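Local coordinates for protein flavin-dependent monooxygenase, oxygenase subunit HsaA (Rhodococcus sp., PDB 2RFQ) that catalyses the FMNH2-dependent ortho-hydroxylation of the phenolic secosteroid 3-HSA to the catechol 3,4-DHSA during cholesterol catabolism, at residues A243-M248 / R360-G365. Numbering follows the deposited sequence.
Sequences APIVGM and RDAHAG
Asp361 O receives two backbone donors, Gly365 N at 2.9 Å and Ala364 N at a weak 3.2 Å, within the last turn of helix 354-365, while the CB of the same residue meets Met248 on helix 233-266. No hydrogen bond crosses between 243-248 and 360-365, which bury 205 Å² together, so the evidence is for packing. Met248, present as selenomethionine, touches through its SE atom, 3.7 Å from Asp361 CB and equally close to Ala362 N; the side chains of Met248 and Asp361 cross at about a right angle. A bend at the last torsion (chi3 -138°) turns the methyl out of the extended line of the chain. The carboxylate of Asp361 is engaged with a loop instead, OD1 accepting a hydrogen bond from the backbone N of Leu187.

Ile245 uses both branches. CG2, anti to the backbone N, rests 4.1 Å from Ala362 CB, whereas the other branch, extended at chi2 170°, carries CD1 to 3.6 Å from Gly365 C. Because Gly365 has no side chain, that methyl lies directly against backbone. On this helix, the small residues Ala362 and Gly365 form the surface that receives Ile245, and the CA atoms of Ile245 and Ala362 are 5.6 Å apart. Thr330 of helix 316-344 also touches Ile245, while Trp84 of helix 80-96, which probably binds FMN, packs on Ile245 and Met248. The axes of the segments run nearly antiparallel at 160°, a buried arrangement characteristic of the all-helical C-terminal domain of the acyl-CoA dehydrogenase fold, here beside the probable flavin site.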
loop_
_atom_site.group_PDB
_atom_site.type_symbol
_atom_site.label_atom_id
_atom_site.label_comp_id
_atom_site.label_asym_id
_atom_site.label_seq_id
_atom_site.Cartn_x
_atom_site.Cartn_y
_atom_site.Cartn_z
ATOM N N ALA A 243 -22.744 2.480 -1.008
ATOM C CA ALA A 243 -23.307 1.474 -1.944
ATOM C C ALA A 243 -23.160 1.852 -3.426
ATOM O O ALA A 243 -22.752 1.003 -4.231
ATOM C CB ALA A 243 -24.770 1.151 -1.584
ATOM N N PRO A 244 -23.467 3.109 -3.808
ATOM C CA PRO A 244 -23.292 3.461 -5.233
ATOM C C PRO A 244 -21.821 3.439 -5.661
ATOM O O PRO A 244 -21.526 3.079 -6.776
ATOM C CB PRO A 244 -23.924 4.858 -5.359
ATOM C CG PRO A 244 -23.988 5.405 -3.953
ATOM C CD PRO A 244 -24.011 4.233 -3.012
ATOM N N ILE A 245 -20.905 3.777 -4.753
ATOM C CA ILE A 245 -19.484 3.738 -5.110
ATOM C C ILE A 245 -19.036 2.295 -5.319
ATOM O O ILE A 245 -18.320 1.991 -6.283
ATOM C CB ILE A 245 -18.634 4.492 -4.101
ATOM C CG1 ILE A 245 -19.085 5.964 -4.063
ATOM C CG2 ILE A 245 -17.160 4.379 -4.467
ATOM C CD1 ILE A 245 -18.449 6.792 -2.895
ATOM N N VAL A 246 -19.455 1.402 -4.413
ATOM C CA VAL A 246 -19.254 -0.034 -4.636
ATOM C C VAL A 246 -19.834 -0.474 -6.008
ATOM O O VAL A 246 -19.166 -1.154 -6.786
ATOM C CB VAL A 246 -19.805 -0.879 -3.466
ATOM C CG1 VAL A 246 -19.681 -2.378 -3.777
ATOM C CG2 VAL A 246 -19.024 -0.514 -2.190
ATOM N N GLY A 247 -21.066 -0.069 -6.305
ATOM C CA GLY A 247 -21.683 -0.378 -7.609
ATOM C C GLY A 247 -20.859 0.151 -8.788
ATOM O O GLY A 247 -20.702 -0.551 -9.794
HETATM N N MSE A 248 -20.336 1.371 -8.663
HETATM C CA MSE A 248 -19.446 1.940 -9.686
HETATM C C MSE A 248 -18.245 1.017 -9.918
HETATM O O MSE A 248 -17.821 0.815 -11.070
HETATM C CB MSE A 248 -19.001 3.356 -9.293
HETATM C CG MSE A 248 -20.136 4.357 -9.418
HETATM SE SE MSE A 248 -19.430 6.061 -8.692
HETATM C CE MSE A 248 -21.017 6.654 -7.660
ATOM N N ARG A 360 -13.494 8.886 -12.329
ATOM C CA ARG A 360 -13.772 10.247 -11.846
ATOM C C ARG A 360 -14.958 10.282 -10.911
ATOM O O ARG A 360 -14.945 10.977 -9.876
ATOM C CB ARG A 360 -14.014 11.177 -13.024
ATOM C CG ARG A 360 -12.702 11.468 -13.790
ATOM C CD ARG A 360 -12.954 12.424 -14.965
ATOM N NE ARG A 360 -13.756 11.807 -16.029
ATOM C CZ ARG A 360 -15.054 12.024 -16.243
ATOM N NH1 ARG A 360 -15.760 12.847 -15.461
ATOM N NH2 ARG A 360 -15.665 11.402 -17.241
ATOM N N ASP A 361 -15.987 9.514 -11.268
ATOM C CA ASP A 361 -17.212 9.462 -10.452
ATOM C C ASP A 361 -16.960 8.958 -9.017
ATOM O O ASP A 361 -17.492 9.528 -8.048
ATOM C CB ASP A 361 -18.254 8.587 -11.144
ATOM C CG ASP A 361 -18.919 9.274 -12.337
ATOM O OD1 ASP A 361 -18.684 10.474 -12.604
ATOM O OD2 ASP A 361 -19.680 8.583 -13.064
ATOM N N ALA A 362 -16.179 7.880 -8.899
ATOM C CA ALA A 362 -15.875 7.291 -7.570
ATOM C C ALA A 362 -15.054 8.270 -6.754
ATOM O O ALA A 362 -15.304 8.465 -5.559
ATOM C CB ALA A 362 -15.152 5.938 -7.721
ATOM N N HIS A 363 -14.092 8.936 -7.401
ATOM C CA HIS A 363 -13.273 9.896 -6.662
ATOM C C HIS A 363 -14.074 11.113 -6.223
ATOM O O HIS A 363 -13.795 11.731 -5.178
ATOM C CB HIS A 363 -12.032 10.273 -7.469
ATOM C CG HIS A 363 -10.968 9.237 -7.407
ATOM N ND1 HIS A 363 -10.048 9.178 -6.376
ATOM C CD2 HIS A 363 -10.716 8.173 -8.206
ATOM C CE1 HIS A 363 -9.252 8.136 -6.564
ATOM N NE2 HIS A 363 -9.642 7.505 -7.661
ATOM N N ALA A 364 -15.138 11.420 -6.967
ATOM C CA ALA A 364 -15.992 12.520 -6.568
ATOM C C ALA A 364 -16.860 12.090 -5.395
ATOM O O ALA A 364 -17.012 12.847 -4.423
ATOM C CB ALA A 364 -16.847 13.010 -7.729
ATOM N N GLY A 365 -17.419 10.882 -5.469
ATOM C CA GLY A 365 -18.286 10.368 -4.385
ATOM C C GLY A 365 -17.503 10.287 -3.072
ATOM O O GLY A 365 -18.053 10.453 -1.982
#